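PDB 2IRU: multifunctional non-homologous end joining DNA repair protein LigD from Mycobacterium tuberculosis, which probably works with Ku to repair DNA double-strand breaks by non-homologous end joining, this chain being its primase-like polymerase domain. Local coordinates for residues A[110-115]-A[243-248]; A[135-140]-A[184-189]; A[179-184]-A[239-244]; A[255-260]-A[285-290]. All blocks are in the same frame, centred on the assembly; numbering follows the deposited sequence.

Contact 1. Residues A[110-115]-A[243-248]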
loop_
_atom_site.group_PDB
_atom_site.type_symbol
_atom_site.label_atom_id
_atom_site.label_comp_id
_atom_site.label_asym_id
_atom_site.label_seq_id
_atom_site.Cartn_x
_atom_site.Cartn_y
_atom_site.Cartn_z
ATOM N N ALA A 110 6.272 -2.729 -13.294
ATOM C CA ALA A 110 5.579 -1.885 -12.281
ATOM C C ALA A 110 5.916 -2.514 -10.919
ATOM O O ALA A 110 5.114 -3.310 -10.349
ATOM C CB ALA A 110 4.054 -1.825 -12.534
ATOM N N LEU A 111 7.124 -2.209 -10.419
ATOM C CA LEU A 111 7.564 -2.810 -9.141
ATOM C C LEU A 111 6.579 -2.450 -8.058
ATOM O O LEU A 111 6.289 -3.268 -7.172
ATOM C CB LEU A 111 8.985 -2.316 -8.764
ATOM C CG LEU A 111 10.030 -2.581 -9.852
ATOM C CD1 LEU A 111 11.410 -2.087 -9.353
ATOM C CD2 LEU A 111 10.040 -4.098 -10.284
ATOM N N GLU A 112 6.062 -1.227 -8.129
ATOM C CA GLU A 112 5.140 -0.713 -7.088
ATOM C C GLU A 112 3.702 -0.604 -7.562
ATOM O O GLU A 112 3.426 -0.096 -8.671
ATOM C CB GLU A 112 5.613 0.641 -6.588
ATOM C CG GLU A 112 6.965 0.517 -5.869
ATOM C CD GLU A 112 7.398 1.776 -5.128
ATOM O OE1 GLU A 112 6.751 2.823 -5.286
ATOM O OE2 GLU A 112 8.453 1.723 -4.437
ATOM N N VAL A 113 2.807 -1.108 -6.719
ATOM C CA VAL A 113 1.346 -0.874 -6.876
ATOM C C VAL A 113 0.885 -0.001 -5.698
ATOM O O VAL A 113 1.148 -0.351 -4.548
ATOM C CB VAL A 113 0.579 -2.212 -6.895
ATOM C CG1 VAL A 113 -0.943 -2.008 -7.016
ATOM C CG2 VAL A 113 1.136 -3.080 -8.022
ATOM N N HIS A 114 0.219 1.111 -5.993
ATOM C CA HIS A 114 -0.297 2.034 -4.975
ATOM C C HIS A 114 -1.807 2.114 -5.120
ATOM O O HIS A 114 -2.313 2.152 -6.259
ATOM C CB HIS A 114 0.283 3.430 -5.202
ATOM C CG HIS A 114 1.775 3.509 -5.057
ATOM N ND1 HIS A 114 2.387 4.265 -4.081
ATOM C CD2 HIS A 114 2.774 2.953 -5.788
ATOM C CE1 HIS A 114 3.701 4.163 -4.209
ATOM N NE2 HIS A 114 3.965 3.393 -5.254
ATOM N N VAL A 115 -2.532 2.089 -4.000
ATOM C CA VAL A 115 -4.006 2.180 -4.055
ATOM C C VAL A 115 -4.526 3.143 -2.952
ATOM O O VAL A 115 -3.875 3.319 -1.888
ATOM C CB VAL A 115 -4.705 0.784 -3.872
ATOM C CG1 VAL A 115 -4.427 -0.146 -5.095
ATOM C CG2 VAL A 115 -4.286 0.114 -2.525
ATOM N N PRO A 243 -0.283 -3.262 0.369
ATOM C CA PRO A 243 0.325 -4.393 1.060
ATOM C C PRO A 243 0.790 -5.464 0.037
ATOM O O PRO A 243 0.076 -5.732 -0.963
ATOM C CB PRO A 243 -0.813 -4.946 1.918
ATOM C CG PRO A 243 -1.680 -3.720 2.211
ATOM C CD PRO A 243 -1.617 -2.919 0.908
ATOM N N TYR A 244 1.945 -6.052 0.329
ATOM C CA TYR A 244 2.615 -7.051 -0.544
ATOM C C TYR A 244 3.294 -6.491 -1.809
ATOM O O TYR A 244 4.011 -7.226 -2.492
ATOM C CB TYR A 244 1.687 -8.184 -0.928
ATOM C CG TYR A 244 1.168 -8.932 0.276
ATOM C CD1 TYR A 244 1.987 -9.885 0.914
ATOM C CD2 TYR A 244 -0.140 -8.732 0.751
ATOM C CE1 TYR A 244 1.523 -10.604 2.021
ATOM C CE2 TYR A 244 -0.621 -9.456 1.874
ATOM C CZ TYR A 244 0.227 -10.385 2.490
ATOM O OH TYR A 244 -0.177 -11.106 3.564
ATOM N N SER A 245 3.101 -5.200 -2.086
ATOM C CA SER A 245 3.862 -4.607 -3.212
ATOM C C SER A 245 5.355 -4.636 -2.926
ATOM O O SER A 245 5.800 -4.381 -1.780
ATOM C CB SER A 245 3.458 -3.138 -3.442
ATOM O OG SER A 245 4.157 -2.591 -4.584
ATOM N N LEU A 246 6.130 -4.885 -3.973
ATOM C CA LEU A 246 7.578 -4.658 -3.934
ATOM C C LEU A 246 7.789 -3.148 -3.833
ATOM O O LEU A 246 6.865 -2.349 -4.149
ATOM C CB LEU A 246 8.234 -5.161 -5.241
ATOM C CG LEU A 246 8.334 -6.678 -5.389
ATOM C CD1 LEU A 246 8.672 -7.076 -6.807
ATOM C CD2 LEU A 246 9.419 -7.224 -4.485
ATOM N N ARG A 247 9.011 -2.796 -3.462
ATOM C CA ARG A 247 9.470 -1.412 -3.477
ATOM C C ARG A 247 10.601 -1.258 -4.476
ATOM O O ARG A 247 11.494 -2.133 -4.600
ATOM C CB ARG A 247 9.968 -0.986 -2.088
ATOM C CG ARG A 247 8.930 -1.124 -0.950
ATOM C CD ARG A 247 7.589 -0.468 -1.286
ATOM N NE ARG A 247 7.706 0.908 -1.721
ATOM C CZ ARG A 247 7.526 1.962 -0.933
ATOM N NH1 ARG A 247 7.186 1.803 0.347
ATOM N NH2 ARG A 247 7.621 3.185 -1.441
ATOM N N GLY A 248 10.609 -0.110 -5.146
ATOM C CA GLY A 248 11.679 0.194 -6.117
ATOM C C GLY A 248 12.810 0.865 -5.372
ATOM O O GLY A 248 12.943 2.100 -5.353
HETATM O O HOH W 1 7.417 4.971 -3.985
HETATM O O HOH W 2 10.392 3.491 -4.141
#
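Ser245 and Val113 make the close-packed half of this contact. Ser245 OG stands anti to its own backbone nitrogen (chi1 -177°), which carries it toward strand 112-115. There it accepts the N-H of Val113, with 2.9 Å between Val113 N and Ser245 OG. The hydroxyl in turn gives its proton to the next carbonyl along its own chain, at 2.8 Å from Ser245 OG to Leu246 O. That bond lies in the carbonyl plane. Two acceptors are pressed together beside it, Leu111 O and Leu246 O, at 3.2 Å. The hydroxyl of Tyr36 bonds to both Leu111 O and Leu246 N and helps bridge this spot.

The other half is looser and holds water. Glu112 reaches it with an extended chain, and its OE2 takes two strong bonds from opposite faces of the carboxylate. Arg247 NE comes from above the plane, in a salt bridge of 2.9 Å to Glu112 OE2. Gly248 N arrives from the anti side, nearly straight at 172°. Water 2 donates to Glu112 OE2 and Gly248 O. Water 1 donates to Glu112 OE1 and weakly accepts from Arg247 NH2. The same Glu112 OE1 accepts His114 NE2 at 2.8 Å, close to the plane of the imidazole. Arg247 NH1 is held separately by Ser175 O.

Glu112 bonds to both His114 and Arg247, which probably bind the substrate, and so probably helps to position them. Leu111 and Glu112 form a classic beta bulge opposite Lys55, beside the probable substrate site of the LigD primase-polymerase domain.

Contact 2. Residues A[135-140]-A[184-189]; sequences TRLVFD and TPLDEP
Thr135 O is gripped twice. Leu186 N donates to it across the strands, at 3.0 Å and almost straight (172°). Water 3 also donates to Thr135 O and bridges it to Leu186 O. One step further in, Leu137 and Thr184 form an antiparallel hydrogen-bonded pair. Leu137 N gives to Thr184 O at 2.8 Å, and Thr184 N returns a bond to Leu137 O at 3.0 Å.

Arg136 and Pro185 are the non-hydrogen-bonded pair between these bonds, where the chain of 135-140 turns a corner. Arg136 CB lies 3.9 Å from Pro185 CA. Its CG sits between the backbone nitrogen and carbonyl carbon (chi1 65°). From there an extended chain takes the guanidinium away to Gln117 and Asp291. Leu137 shares the other face with Thr184. The side chain of Leu186 points toward 135-140 and crosses that of Leu137 at about a right angle. Leu137 CG touches Leu186 CD2 at 3.7 Å.

Here strand 180-186 pairs with strand 129-143, which further along carries Asp140, a probable manganese ligand. Helix 192-209 packs on Leu137, and helix 149-164 packs on Thr184.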
loop_
_atom_site.group_PDB
_atom_site.type_symbol
_atom_site.label_atom_id
_atom_site.label_comp_id
_atom_site.label_asym_id
_atom_site.label_seq_id
_atom_site.Cartn_x
_atom_site.Cartn_y
_atom_site.Cartn_z
ATOM N N THR A 135 -13.098 2.372 2.942
ATOM C CA THR A 135 -13.396 1.092 3.586
ATOM C C THR A 135 -12.506 0.847 4.807
ATOM O O THR A 135 -12.813 -0.001 5.651
ATOM C CB THR A 135 -13.215 -0.103 2.632
ATOM O OG1 THR A 135 -11.838 -0.268 2.326
ATOM C CG2 THR A 135 -14.072 0.060 1.329
ATOM N N ARG A 136 -11.403 1.583 4.879
ATOM C CA ARG A 136 -10.391 1.419 5.952
ATOM C C ARG A 136 -9.665 2.730 6.112
ATOM O O ARG A 136 -9.699 3.570 5.195
ATOM C CB ARG A 136 -9.398 0.311 5.536
ATOM C CG ARG A 136 -8.555 0.633 4.306
ATOM C CD ARG A 136 -7.927 -0.625 3.702
ATOM N NE ARG A 136 -7.001 -0.251 2.634
ATOM C CZ ARG A 136 -6.613 -1.029 1.619
ATOM N NH1 ARG A 136 -7.082 -2.271 1.483
ATOM N NH2 ARG A 136 -5.754 -0.538 0.722
ATOM N N LEU A 137 -9.034 2.935 7.279
ATOM C CA LEU A 137 -8.093 4.044 7.462
ATOM C C LEU A 137 -6.645 3.578 7.268
ATOM O O LEU A 137 -6.295 2.425 7.542
ATOM C CB LEU A 137 -8.204 4.651 8.881
ATOM C CG LEU A 137 -9.548 5.116 9.444
ATOM C CD1 LEU A 137 -9.362 5.644 10.885
ATOM C CD2 LEU A 137 -10.154 6.173 8.555
ATOM N N VAL A 138 -5.794 4.487 6.817
ATOM C CA VAL A 138 -4.368 4.215 6.837
ATOM C C VAL A 138 -3.658 5.343 7.560
ATOM O O VAL A 138 -4.021 6.534 7.415
ATOM C CB VAL A 138 -3.760 4.025 5.426
ATOM C CG1 VAL A 138 -3.761 5.332 4.670
ATOM C CG2 VAL A 138 -2.340 3.458 5.510
ATOM N N PHE A 139 -2.691 4.963 8.381
ATOM C CA PHE A 139 -1.763 5.916 8.985
ATOM C C PHE A 139 -0.346 5.586 8.522
ATOM O O PHE A 139 0.047 4.412 8.522
ATOM C CB PHE A 139 -1.821 5.857 10.507
ATOM C CG PHE A 139 -3.156 6.224 11.053
ATOM C CD1 PHE A 139 -3.414 7.525 11.485
ATOM C CD2 PHE A 139 -4.164 5.254 11.162
ATOM C CE1 PHE A 139 -4.695 7.845 11.987
ATOM C CE2 PHE A 139 -5.410 5.556 11.662
ATOM C CZ PHE A 139 -5.683 6.858 12.080
ATOM N N ASP A 140 0.397 6.605 8.106
ATOM C CA ASP A 140 1.794 6.422 7.721
ATOM C C ASP A 140 2.596 6.998 8.884
ATOM O O ASP A 140 2.540 8.205 9.129
ATOM C CB ASP A 140 2.091 7.238 6.456
ATOM C CG ASP A 140 3.544 7.156 6.000
ATOM O OD1 ASP A 140 4.423 6.490 6.631
ATOM O OD2 ASP A 140 3.803 7.811 4.960
ATOM N N THR A 184 -6.741 0.128 9.396
ATOM C CA THR A 184 -7.860 -0.197 10.265
ATOM C C THR A 184 -9.147 -0.293 9.422
ATOM O O THR A 184 -9.559 0.693 8.799
ATOM C CB THR A 184 -8.034 0.850 11.355
ATOM O OG1 THR A 184 -6.799 0.962 12.100
ATOM C CG2 THR A 184 -9.195 0.415 12.241
ATOM N N PRO A 185 -9.782 -1.469 9.391
ATOM C CA PRO A 185 -11.032 -1.502 8.611
ATOM C C PRO A 185 -12.159 -0.774 9.362
ATOM O O PRO A 185 -12.251 -0.847 10.606
ATOM C CB PRO A 185 -11.324 -2.995 8.466
ATOM C CG PRO A 185 -10.673 -3.624 9.671
ATOM C CD PRO A 185 -9.480 -2.759 10.031
ATOM N N LEU A 186 -12.995 -0.076 8.596
ATOM C CA LEU A 186 -14.122 0.680 9.149
ATOM C C LEU A 186 -15.350 -0.196 9.348
ATOM O O LEU A 186 -15.728 -0.967 8.459
ATOM C CB LEU A 186 -14.438 1.890 8.252
ATOM C CG LEU A 186 -13.355 2.995 8.160
ATOM C CD1 LEU A 186 -13.720 4.053 7.107
ATOM C CD2 LEU A 186 -12.995 3.670 9.497
ATOM N N ASP A 187 -15.960 -0.083 10.530
ATOM C CA ASP A 187 -17.247 -0.724 10.798
ATOM C C ASP A 187 -18.323 -0.139 9.904
ATOM O O ASP A 187 -19.052 -0.872 9.232
ATOM C CB ASP A 187 -17.640 -0.563 12.272
ATOM C CG ASP A 187 -17.011 -1.622 13.161
ATOM O OD1 ASP A 187 -16.173 -2.418 12.661
ATOM O OD2 ASP A 187 -17.377 -1.664 14.354
ATOM N N GLU A 188 -18.440 1.183 9.914
ATOM C CA GLU A 188 -19.446 1.840 9.084
ATOM C C GLU A 188 -18.786 2.689 7.998
ATOM O O GLU A 188 -17.758 3.342 8.247
ATOM C CB GLU A 188 -20.474 2.629 9.915
ATOM C CG GLU A 188 -19.910 3.536 11.001
ATOM C CD GLU A 188 -20.997 4.240 11.800
ATOM O OE1 GLU A 188 -20.794 5.417 12.178
ATOM O OE2 GLU A 188 -22.057 3.621 12.054
ATOM N N PRO A 189 -19.372 2.671 6.786
ATOM C CA PRO A 189 -18.808 3.421 5.673
ATOM C C PRO A 189 -18.785 4.922 5.936
ATOM O O PRO A 189 -19.720 5.477 6.547
ATOM C CB PRO A 189 -19.735 3.077 4.495
ATOM C CG PRO A 189 -20.999 2.549 5.096
ATOM C CD PRO A 189 -20.595 1.929 6.408
HETATM O O HOH W 3 -15.330 -1.265 5.801
#

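Contact 3. Residues A[179-184]-A[239-244]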
loop_
_atom_site.group_PDB
_atom_site.type_symbol
_atom_site.label_atom_id
_atom_site.label_comp_id
_atom_site.label_asym_id
_atom_site.label_seq_id
_atom_site.Cartn_x
_atom_site.Cartn_y
_atom_site.Cartn_z
ATOM N N GLY A 179 8.890 3.932 6.384
ATOM C CA GLY A 179 7.595 4.050 7.056
ATOM C C GLY A 179 7.153 2.762 7.730
ATOM O O GLY A 179 7.694 1.671 7.490
ATOM N N LEU A 180 6.248 2.926 8.674
ATOM C CA LEU A 180 5.410 1.854 9.153
ATOM C C LEU A 180 3.984 2.323 8.833
ATOM O O LEU A 180 3.623 3.428 9.243
ATOM C CB LEU A 180 5.598 1.721 10.672
ATOM C CG LEU A 180 4.691 0.753 11.419
ATOM C CD1 LEU A 180 4.871 -0.657 10.872
ATOM C CD2 LEU A 180 4.978 0.791 12.921
ATOM N N HIS A 181 3.203 1.542 8.074
ATOM C CA HIS A 181 1.802 1.875 7.831
ATOM C C HIS A 181 0.914 1.065 8.760
ATOM O O HIS A 181 1.239 -0.086 9.066
ATOM C CB HIS A 181 1.368 1.592 6.385
ATOM C CG HIS A 181 1.984 2.515 5.387
ATOM N ND1 HIS A 181 1.477 3.776 5.138
ATOM C CD2 HIS A 181 3.014 2.346 4.530
ATOM C CE1 HIS A 181 2.208 4.358 4.198
ATOM N NE2 HIS A 181 3.164 3.517 3.834
ATOM N N LEU A 182 -0.187 1.674 9.213
ATOM C CA LEU A 182 -1.168 0.995 10.059
ATOM C C LEU A 182 -2.502 1.102 9.319
ATOM O O LEU A 182 -2.860 2.198 8.898
ATOM C CB LEU A 182 -1.348 1.667 11.442
ATOM C CG LEU A 182 -0.094 1.765 12.324
ATOM C CD1 LEU A 182 -0.458 2.350 13.701
ATOM C CD2 LEU A 182 0.525 0.384 12.513
ATOM N N TYR A 183 -3.185 -0.024 9.128
ATOM C CA TYR A 183 -4.498 -0.048 8.495
ATOM C C TYR A 183 -5.567 -0.476 9.510
ATOM O O TYR A 183 -5.328 -1.339 10.350
ATOM C CB TYR A 183 -4.523 -1.060 7.359
ATOM C CG TYR A 183 -3.685 -0.676 6.162
ATOM C CD1 TYR A 183 -4.239 0.099 5.127
ATOM C CD2 TYR A 183 -2.339 -1.073 6.049
ATOM C CE1 TYR A 183 -3.488 0.464 4.008
ATOM C CE2 TYR A 183 -1.555 -0.703 4.906
ATOM C CZ TYR A 183 -2.156 0.058 3.885
ATOM O OH TYR A 183 -1.428 0.446 2.776
ATOM N N THR A 184 -6.741 0.128 9.396
ATOM C CA THR A 184 -7.860 -0.197 10.265
ATOM C C THR A 184 -9.147 -0.293 9.422
ATOM O O THR A 184 -9.559 0.693 8.799
ATOM C CB THR A 184 -8.034 0.850 11.355
ATOM O OG1 THR A 184 -6.799 0.962 12.100
ATOM C CG2 THR A 184 -9.195 0.415 12.241
ATOM N N THR A 239 -2.818 8.149 -2.674
ATOM C CA THR A 239 -2.723 6.715 -2.892
ATOM C C THR A 239 -1.520 6.256 -2.037
ATOM O O THR A 239 -0.624 7.053 -1.744
ATOM C CB THR A 239 -2.601 6.438 -4.404
ATOM O OG1 THR A 239 -2.656 5.020 -4.659
ATOM C CG2 THR A 239 -1.269 7.017 -4.936
ATOM N N THR A 240 -1.547 5.006 -1.586
ATOM C CA THR A 240 -0.573 4.459 -0.635
ATOM C C THR A 240 -0.124 3.089 -1.142
ATOM O O THR A 240 -0.951 2.298 -1.672
ATOM C CB THR A 240 -1.225 4.335 0.782
ATOM O OG1 THR A 240 -1.576 5.664 1.240
ATOM C CG2 THR A 240 -0.319 3.642 1.751
ATOM N N ILE A 241 1.185 2.859 -1.065
ATOM C CA ILE A 241 1.775 1.564 -1.441
ATOM C C ILE A 241 0.926 0.393 -0.932
ATOM O O ILE A 241 0.565 0.333 0.276
ATOM C CB ILE A 241 3.229 1.436 -0.927
ATOM C CG1 ILE A 241 3.932 0.217 -1.546
ATOM C CG2 ILE A 241 3.310 1.387 0.645
ATOM C CD1 ILE A 241 4.360 0.461 -3.033
ATOM N N ALA A 242 0.617 -0.526 -1.828
ATOM C CA ALA A 242 -0.258 -1.630 -1.461
ATOM C C ALA A 242 0.434 -2.697 -0.632
ATOM O O ALA A 242 1.577 -3.040 -0.909
ATOM C CB ALA A 242 -0.844 -2.239 -2.678
ATOM N N PRO A 243 -0.283 -3.262 0.369
ATOM C CA PRO A 243 0.325 -4.393 1.060
ATOM C C PRO A 243 0.790 -5.464 0.037
ATOM O O PRO A 243 0.076 -5.732 -0.963
ATOM C CB PRO A 243 -0.813 -4.946 1.918
ATOM C CG PRO A 243 -1.680 -3.720 2.211
ATOM C CD PRO A 243 -1.617 -2.919 0.908
ATOM N N TYR A 244 1.945 -6.052 0.329
ATOM C CA TYR A 244 2.615 -7.051 -0.544
ATOM C C TYR A 244 3.294 -6.491 -1.809
ATOM O O TYR A 244 4.011 -7.226 -2.492
ATOM C CB TYR A 244 1.687 -8.184 -0.928
ATOM C CG TYR A 244 1.168 -8.932 0.276
ATOM C CD1 TYR A 244 1.987 -9.885 0.914
ATOM C CD2 TYR A 244 -0.140 -8.732 0.751
ATOM C CE1 TYR A 244 1.523 -10.604 2.021
ATOM C CE2 TYR A 244 -0.621 -9.456 1.874
ATOM C CZ TYR A 244 0.227 -10.385 2.490
ATOM O OH TYR A 244 -0.177 -11.106 3.564
HETATM O O HOH W 4 -3.085 1.221 0.507
HETATM O O HOH W 5 0.943 -0.450 2.751
#
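His181 and Tyr183 turn the same way, each with CG anti to the carbonyl carbon (chi1 -69°). As alternate residues of strand 180-184, they send both rings off the same side, toward 239-244. Thr240 answers from the opposite direction. Its OG1 lies beside the backbone nitrogen (chi1 -63°), which leaves CG2, anti to the nitrogen, pointing at the rings, while OG1 bonds to Gln233.

Thr240 CG2 sits over one face of the His181 ring in a CH-pi contact, 4.0 Å from the centroid. It is shifted toward the rim and comes within 3.6 Å of His181 CE1. Ile241 CG2 reaches the same ring, 3.8 Å from His181 NE2, from a side chain that crosses it at about a right angle. The rest of Ile241 leads away, toward Glu112 and His114.

This is where two sheets of the primase-polymerase fold face each other. Strand 180-186 belongs to the large mixed sheet, and strand 240-241 borders the antiparallel sheet that includes 112-115. By similarity, His181 and Thr239 contribute to the substrate site at this junction.

Two residues further along the strand, Tyr183 spans the gap. Its ring meets the proline ring, with Tyr183 CE2 4.0 Å from Pro243 CG. Its hydroxyl also touches the threonine methyl, at 3.5 Å from Tyr183 OH to Thr240 CG2. Two waters carry the polar link between the segments. Water 4 contacts Tyr183 OH and donates to Thr240 O. Water 5, at the edge of the phenol ring and in its plane, contacts Tyr183 OH and donates to Ile241 O at 2.6 Å.

Contact 4. Residues A[255-260]-A[285-290]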
loop_
_atom_site.group_PDB
_atom_site.type_symbol
_atom_site.label_atom_id
_atom_site.label_comp_id
_atom_site.label_asym_id
_atom_site.label_seq_id
_atom_site.Cartn_x
_atom_site.Cartn_y
_atom_site.Cartn_z
ATOM N N ALA A 255 6.100 -4.078 1.089
ATOM C CA ALA A 255 5.153 -3.557 2.069
ATOM C C ALA A 255 4.560 -4.784 2.810
ATOM O O ALA A 255 3.540 -5.380 2.367
ATOM C CB ALA A 255 4.102 -2.720 1.333
ATOM N N ALA A 256 5.214 -5.199 3.900
ATOM C CA ALA A 256 4.988 -6.546 4.471
ATOM C C ALA A 256 4.103 -6.497 5.731
ATOM O O ALA A 256 4.496 -5.832 6.708
ATOM C CB ALA A 256 6.314 -7.247 4.820
ATOM N N PRO A 257 2.952 -7.219 5.729
ATOM C CA PRO A 257 2.201 -7.316 6.995
ATOM C C PRO A 257 3.019 -7.978 8.091
ATOM O O PRO A 257 3.784 -8.954 7.837
ATOM C CB PRO A 257 0.989 -8.206 6.646
ATOM C CG PRO A 257 0.790 -8.027 5.182
ATOM C CD PRO A 257 2.242 -7.893 4.629
ATOM N N ARG A 258 2.845 -7.451 9.309
ATOM C CA ARG A 258 3.555 -7.952 10.489
ATOM C C ARG A 258 2.554 -8.233 11.607
ATOM O O ARG A 258 1.400 -7.766 11.568
ATOM C CB ARG A 258 4.590 -6.927 10.999
ATOM C CG ARG A 258 5.514 -6.344 9.907
ATOM C CD ARG A 258 6.316 -7.413 9.149
ATOM N NE ARG A 258 7.483 -7.904 9.894
ATOM C CZ ARG A 258 8.695 -7.340 9.865
ATOM N NH1 ARG A 258 8.924 -6.231 9.158
ATOM N NH2 ARG A 258 9.694 -7.888 10.548
ATOM N N THR A 259 3.004 -9.027 12.576
ATOM C CA THR A 259 2.295 -9.130 13.865
ATOM C C THR A 259 2.733 -8.005 14.821
ATOM O O THR A 259 3.842 -7.439 14.709
ATOM C CB THR A 259 2.554 -10.482 14.551
ATOM O OG1 THR A 259 3.910 -10.526 14.992
ATOM C CG2 THR A 259 2.301 -11.660 13.596
ATOM N N TRP A 260 1.879 -7.718 15.798
ATOM C CA TRP A 260 2.229 -6.719 16.811
ATOM C C TRP A 260 3.493 -7.151 17.582
ATOM O O TRP A 260 4.370 -6.327 17.849
ATOM C CB TRP A 260 1.023 -6.437 17.706
ATOM C CG TRP A 260 0.044 -5.529 16.981
ATOM C CD1 TRP A 260 -1.125 -5.897 16.356
ATOM C CD2 TRP A 260 0.191 -4.120 16.754
ATOM N NE1 TRP A 260 -1.729 -4.797 15.774
ATOM C CE2 TRP A 260 -0.937 -3.694 16.000
ATOM C CE3 TRP A 260 1.156 -3.168 17.132
ATOM C CZ2 TRP A 260 -1.132 -2.353 15.628
ATOM C CZ3 TRP A 260 0.968 -1.829 16.742
ATOM C CH2 TRP A 260 -0.158 -1.444 15.984
ATOM N N ASP A 285 -2.272 -15.020 5.286
ATOM C CA ASP A 285 -2.353 -13.562 5.212
ATOM C C ASP A 285 -2.676 -12.965 6.601
ATOM O O ASP A 285 -3.765 -13.187 7.151
ATOM C CB ASP A 285 -3.407 -13.171 4.161
ATOM C CG ASP A 285 -3.594 -11.658 4.007
ATOM O OD1 ASP A 285 -2.708 -10.865 4.390
ATOM O OD2 ASP A 285 -4.635 -11.270 3.429
ATOM N N LEU A 286 -1.728 -12.203 7.158
ATOM C CA LEU A 286 -1.958 -11.526 8.446
ATOM C C LEU A 286 -3.026 -10.416 8.333
ATOM O O LEU A 286 -3.624 -10.018 9.355
ATOM C CB LEU A 286 -0.640 -10.975 9.030
ATOM C CG LEU A 286 0.464 -11.990 9.337
ATOM C CD1 LEU A 286 1.693 -11.263 9.908
ATOM C CD2 LEU A 286 -0.001 -13.086 10.311
ATOM N N LEU A 287 -3.282 -9.963 7.104
ATOM C CA LEU A 287 -4.320 -8.970 6.812
ATOM C C LEU A 287 -5.678 -9.610 6.391
ATOM O O LEU A 287 -6.561 -8.915 5.881
ATOM C CB LEU A 287 -3.836 -8.037 5.663
ATOM C CG LEU A 287 -2.629 -7.142 5.919
ATOM C CD1 LEU A 287 -2.426 -6.228 4.711
ATOM C CD2 LEU A 287 -2.844 -6.320 7.191
ATOM N N GLU A 288 -5.843 -10.911 6.595
ATOM C CA GLU A 288 -7.081 -11.594 6.186
ATOM C C GLU A 288 -8.354 -10.777 6.519
ATOM O O GLU A 288 -9.279 -10.656 5.703
ATOM C CB GLU A 288 -7.164 -12.955 6.877
ATOM C CG GLU A 288 -8.216 -13.900 6.299
ATOM C CD GLU A 288 -7.600 -15.029 5.505
ATOM O OE1 GLU A 288 -7.113 -14.783 4.371
ATOM O OE2 GLU A 288 -7.594 -16.167 6.034
ATOM N N ARG A 289 -8.377 -10.225 7.729
ATOM C CA ARG A 289 -9.565 -9.559 8.275
ATOM C C ARG A 289 -9.741 -8.105 7.833
ATOM O O ARG A 289 -10.771 -7.479 8.133
ATOM C CB ARG A 289 -9.510 -9.615 9.802
ATOM C CG ARG A 289 -9.666 -11.003 10.401
ATOM C CD ARG A 289 -9.270 -10.978 11.885
ATOM N NE ARG A 289 -7.834 -10.696 12.077
ATOM C CZ ARG A 289 -7.299 -10.201 13.193
ATOM N NH1 ARG A 289 -8.068 -9.907 14.245
ATOM N NH2 ARG A 289 -5.989 -9.994 13.261
ATOM N N LEU A 290 -8.737 -7.555 7.150
ATOM C CA LEU A 290 -8.793 -6.137 6.761
ATOM C C LEU A 290 -9.856 -5.802 5.702
ATOM O O LEU A 290 -10.499 -4.752 5.776
ATOM C CB LEU A 290 -7.435 -5.650 6.259
ATOM C CG LEU A 290 -7.331 -4.212 5.726
ATOM C CD1 LEU A 290 -7.646 -3.200 6.805
ATOM C CD2 LEU A 290 -5.908 -4.005 5.116
#
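The flat group that Leu286 meets is the peptide between Arg258 and Thr259. Leu286 CD1 lies over one of its faces, 3.6 Å from Arg258 C and 3.7 Å from Thr259 N. The N-H of this peptide is bound to Glu262. A second flat group is the carboxylate of Asp285. Leu287 N approaches Asp285 OD1 at 2.9 Å from above the carboxylate plane, 70° out of it, and closes an Asx turn. Tyr244 OH also bonds to OD1, and His46 bonds to OD2.

Pro257 is the centre of the contact. Its ring points at the turn and touches two leucines. Pro257 CG meets Leu287 CG at 3.6 Å, the two side chains crossing at about a right angle. Pro257 CB lies 4.0 Å from Leu286 CB. Thr259 adds its methyl, with CG2 3.8 Å from Leu286 CD1, while its OG1 caps the start of helix 260-263.

Residues 285-290 follow helix 273-283 and begin with a type I turn from Asp285 to Glu288. The turn lies against the end of strand 253-257. Leu287 also packs on Phe171 and Val173 of the neighbouring strand.

Across the interface the contact is apolar. The bonds of Asp285 set the shape of its own turn and tie it to other residues, and the leucines meet Pro257 through van der Waals contact, with Leu287 buried and Leu286 partly exposed.

In the fold
Contact 3 is the most central and joins the two sheets. Contacts 1 and 2 lie on either side of it in the fold. Contact 1 uses strand 112-115 of the smaller sheet, a backbone neighbour of 240-241, and shares Pro243 and Tyr244 with contact 3. Contact 2 continues strand 180-186 outward in the large sheet and shares Thr184. Contact 4 packs the loop after helix 273-283 on strand 253-257 of the large sheet, and its Leu287 also touches Pro243. Contacts 1, 3 and 4 are buried, contact 2 only partly. Contact 1 combines a salt bridge with neutral hydrogen bonds. Contact 2 is backbone pairing. Contact 3 is ring packing bridged by water. Contact 4 is apolar.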